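PDB 4BQ2: B-agarase from Saccharophagus degradans, which hydrolyses agarose and its oligosaccharides as a family 50 glycoside hydrolase, acting as an exo-beta-agarase at beta-linkages of the chain. Local coordinates for residues 466-469 and 470-474; 585-588 and 589-593. All coordinates share one frame; numbering follows the deposited sequence.

In the fold
Contacts 1 and 2 are single-helix contacts, one in helix 460-477 and the other in helix 565-593, and their centres lie about 8 Å apart. The two helices pack directly: Ala470 CB sits 3.3 Å from Ala589 O, and Met467 CE 3.4 Å from His592 CD2. Ser474 OG, 3.0 Å from Tyr593 O, probably adds a hydrogen bond. Each contact has a buried side and a more open one. Ala466, Thr469, Ala470 and Val473 are buried in contact 1; Val586, Ala589 and Val590 are buried in contact 2. On the more open sides the chemistry differs: 466-474 carries a direct salt bridge, whereas 585-593 carries a histidine-glutamate approach and a water bridge.

Contact 1. Residues 466-469 and 470-474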
# COMPACT_ATOMS: atom_id res chain seq x y z
N ALA A 466 -13.66 -1.96 20.91
CA ALA A 466 -13.67 -3.11 19.97
C ALA A 466 -15.11 -3.63 19.88
O ALA A 466 -15.56 -3.95 18.80
CB ALA A 466 -12.73 -4.23 20.40
N MET A 467 -15.79 -3.72 21.02
CA MET A 467 -17.20 -4.14 21.08
C MET A 467 -18.09 -3.16 20.28
O MET A 467 -18.93 -3.58 19.47
CB MET A 467 -17.67 -4.20 22.55
CG MET A 467 -17.19 -5.43 23.32
SD MET A 467 -17.91 -6.97 22.72
CE MET A 467 -19.59 -6.86 23.36
N GLU A 468 -17.90 -1.85 20.49
CA GLU A 468 -18.69 -0.89 19.71
C GLU A 468 -18.38 -1.01 18.22
O GLU A 468 -19.29 -0.95 17.38
CB GLU A 468 -18.52 0.55 20.24
CG GLU A 468 -19.30 1.61 19.48
CD GLU A 468 -20.83 1.48 19.62
OE1 GLU A 468 -21.31 0.67 20.44
OE2 GLU A 468 -21.55 2.18 18.85
N THR A 469 -17.12 -1.23 17.87
CA THR A 469 -16.77 -1.41 16.47
C THR A 469 -17.52 -2.59 15.84
O THR A 469 -18.11 -2.44 14.79
CB THR A 469 -15.26 -1.59 16.30
OG1 THR A 469 -14.62 -0.42 16.83
CG2 THR A 469 -14.87 -1.79 14.82
N ALA A 470 -17.46 -3.75 16.49
CA ALA A 470 -18.13 -4.95 15.97
C ALA A 470 -19.65 -4.74 15.95
O ALA A 470 -20.34 -5.21 15.04
CB ALA A 470 -17.76 -6.16 16.86
N ARG A 471 -20.18 -4.06 16.96
CA ARG A 471 -21.61 -3.74 16.97
C ARG A 471 -22.04 -3.02 15.71
O ARG A 471 -23.03 -3.41 15.08
CB ARG A 471 -22.01 -2.94 18.21
CG ARG A 471 -23.52 -2.75 18.33
CD ARG A 471 -23.89 -1.75 19.45
NE ARG A 471 -23.57 -0.41 19.01
CZ ARG A 471 -24.31 0.29 18.15
NH1 ARG A 471 -25.45 -0.22 17.67
NH2 ARG A 471 -23.94 1.48 17.79
N VAL A 472 -21.28 -1.98 15.32
CA VAL A 472 -21.63 -1.19 14.14
C VAL A 472 -21.54 -2.05 12.85
O VAL A 472 -22.47 -2.08 12.04
CB VAL A 472 -20.75 0.07 14.01
CG1 VAL A 472 -21.00 0.78 12.67
CG2 VAL A 472 -21.13 1.07 15.11
N VAL A 473 -20.43 -2.76 12.67
CA VAL A 473 -20.32 -3.70 11.53
C VAL A 473 -21.51 -4.69 11.47
O VAL A 473 -22.03 -4.95 10.40
CB VAL A 473 -19.01 -4.51 11.58
CG1 VAL A 473 -18.97 -5.47 10.38
CG2 VAL A 473 -17.76 -3.60 11.60
N SER A 474 -21.90 -5.25 12.62
CA SER A 474 -23.00 -6.22 12.64
C SER A 474 -24.32 -5.57 12.19
O SER A 474 -25.11 -6.18 11.45
CB SER A 474 -23.17 -6.87 14.01
OG SER A 474 -24.30 -7.74 13.99
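Glu468 and Arg471, three residues apart on helix 460-477, form a two-point salt bridge. Their side chains run side by side and point the same way. Arg471 presents the side of its guanidinium: NE donates to Glu468 OE1 at 2.9 Å, and NH2 donates to Glu468 OE2 at 2.7 Å. Both oxygens lie close to the guanidinium plane, but the carboxylate is turned 35° against it. OE2 is therefore met on its syn side somewhat out of plane, whereas OE1 is approached from above the carboxylate. A bend at chi2 of Glu468 (66°) and another at chi3 of Arg471 (74°) bring the two flat groups together.

Backbone hydrogen bonds make up the second kind of interaction. Successive i to i+4 bonds join Ala470 N to Ala466 O, Arg471 N to Met467 O, Val472 N to Glu468 O and Val473 N to Thr469 O; the last is nearly straight, with a length of 3.2 Å.

Valine methyls add van der Waals contacts with oxygens. Val472 CG2 lies 3.9 Å from Glu468 OE2, beside the ion pair, and Val473 CG2 comes 3.4 Å from the carbonyl oxygen Thr469 O. Thr469 OG1 turns instead to the carbonyls of Arg465 and Trp436. The apolar packing is with helix 565-593, where Ala470 and Met467 lie on Tyr593.

With one nitrogen on each carboxylate oxygen, the bridge restricts rotation of both charged groups. The pair is partly exposed, and each charge would be expected to favour the ionised form of the other.

Contact 2. Residues 585-588 and 589-593; sequences VVHG and AVEHY
Glu591 reaches back along helix 565-593 to His587, one turn earlier, and can be followed from CB outward. CB lies 3.3 Å from His587 O and also stands over one face of the imidazole, 4.2 Å above its plane and displaced toward the rim. With CG anti to the backbone N (chi1 177°) and the chain extended at chi2, CD is carried to the CE1 corner of the ring, at 3.8 Å. There OE1 comes 3.5 Å from His587 CE1, while OE2 stands a little farther from the same carbon. The carboxylate and ring planes are 59° apart, and His587 ND1 remains 4.1 Å from Glu591 OE1, so no salt bridge is formed between them.

OE1 has a second neighbour. A water donates to it at 3.1 Å and to Gly588 O at 2.6 Å, linking the glutamate tip to the backbone one turn back. Gly588 O also accepts the N-H of His592, with a bond angle of 147°. The preceding peptides make straighter i to i+4 bonds, from Ala589 N to Val585 O, Val590 N to Val586 O and Glu591 N to His587 O.

On the buried side, Val586 CG1 and Val590 CG2 approach at 4.3 Å, and both valines pack on Ile488 of strand 483-488 and Tyr599 of strand 598-599. The His587 side chain also touches Tyr599 and has a bound glycerol close by.

Gly588 O thus takes one backbone and one water hydrogen bond. If His587 is protonated, its charge would probably be stabilised by the nearby carboxylate, although through proximity and not a formed salt bridge.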
# COMPACT_ATOMS: atom_id res chain seq x y z
N VAL A 585 -9.10 -9.95 22.19
CA VAL A 585 -10.15 -8.94 22.37
C VAL A 585 -10.93 -8.71 21.08
O VAL A 585 -12.16 -8.65 21.09
CB VAL A 585 -9.60 -7.61 22.91
CG1 VAL A 585 -10.62 -6.49 22.80
CG2 VAL A 585 -9.19 -7.78 24.35
N VAL A 586 -10.21 -8.59 19.97
CA VAL A 586 -10.90 -8.33 18.69
C VAL A 586 -11.76 -9.51 18.26
O VAL A 586 -12.94 -9.33 17.87
CB VAL A 586 -9.94 -7.91 17.57
CG1 VAL A 586 -10.65 -7.91 16.21
CG2 VAL A 586 -9.40 -6.52 17.85
N HIS A 587 -11.20 -10.71 18.35
CA HIS A 587 -11.96 -11.89 18.00
C HIS A 587 -13.21 -11.99 18.88
O HIS A 587 -14.30 -12.28 18.38
CB HIS A 587 -11.13 -13.17 18.14
CG HIS A 587 -11.94 -14.40 18.01
ND1 HIS A 587 -12.39 -15.11 19.10
CD2 HIS A 587 -12.43 -15.04 16.92
CE1 HIS A 587 -13.10 -16.14 18.69
NE2 HIS A 587 -13.15 -16.11 17.37
N GLY A 588 -13.07 -11.72 20.18
CA GLY A 588 -14.20 -11.80 21.11
C GLY A 588 -15.33 -10.86 20.73
O GLY A 588 -16.51 -11.26 20.78
N ALA A 589 -14.99 -9.61 20.36
CA ALA A 589 -15.97 -8.65 19.90
C ALA A 589 -16.66 -9.07 18.59
O ALA A 589 -17.88 -8.99 18.50
CB ALA A 589 -15.36 -7.24 19.76
N VAL A 590 -15.88 -9.55 17.62
CA VAL A 590 -16.46 -9.95 16.34
C VAL A 590 -17.39 -11.13 16.59
O VAL A 590 -18.54 -11.13 16.12
CB VAL A 590 -15.36 -10.29 15.32
CG1 VAL A 590 -15.95 -10.97 14.07
CG2 VAL A 590 -14.61 -9.00 14.94
N GLU A 591 -16.90 -12.10 17.38
CA GLU A 591 -17.70 -13.30 17.67
C GLU A 591 -18.98 -12.93 18.42
O GLU A 591 -20.04 -13.51 18.20
CB GLU A 591 -16.88 -14.28 18.50
CG GLU A 591 -17.60 -15.54 18.92
CD GLU A 591 -16.69 -16.45 19.74
OE1 GLU A 591 -16.02 -15.98 20.68
OE2 GLU A 591 -16.60 -17.62 19.37
N HIS A 592 -18.88 -11.98 19.35
CA HIS A 592 -20.06 -11.57 20.11
C HIS A 592 -21.25 -11.10 19.24
O HIS A 592 -22.42 -11.49 19.45
CB HIS A 592 -19.66 -10.46 21.10
CG HIS A 592 -20.80 -10.03 21.96
ND1 HIS A 592 -21.14 -10.69 23.12
CD2 HIS A 592 -21.70 -9.04 21.81
CE1 HIS A 592 -22.20 -10.11 23.66
NE2 HIS A 592 -22.56 -9.10 22.89
N TYR A 593 -20.95 -10.24 18.27
CA TYR A 593 -22.00 -9.60 17.48
C TYR A 593 -22.23 -10.30 16.18
O TYR A 593 -23.30 -10.14 15.58
CB TYR A 593 -21.65 -8.13 17.22
CG TYR A 593 -21.84 -7.25 18.45
CD1 TYR A 593 -23.13 -6.89 18.85
CD2 TYR A 593 -20.76 -6.78 19.18
CE1 TYR A 593 -23.32 -6.07 19.95
CE2 TYR A 593 -20.95 -5.96 20.29
CZ TYR A 593 -22.24 -5.60 20.66
OH TYR A 593 -22.50 -4.81 21.77
O HOH W 1 -17.12 -13.45 22.11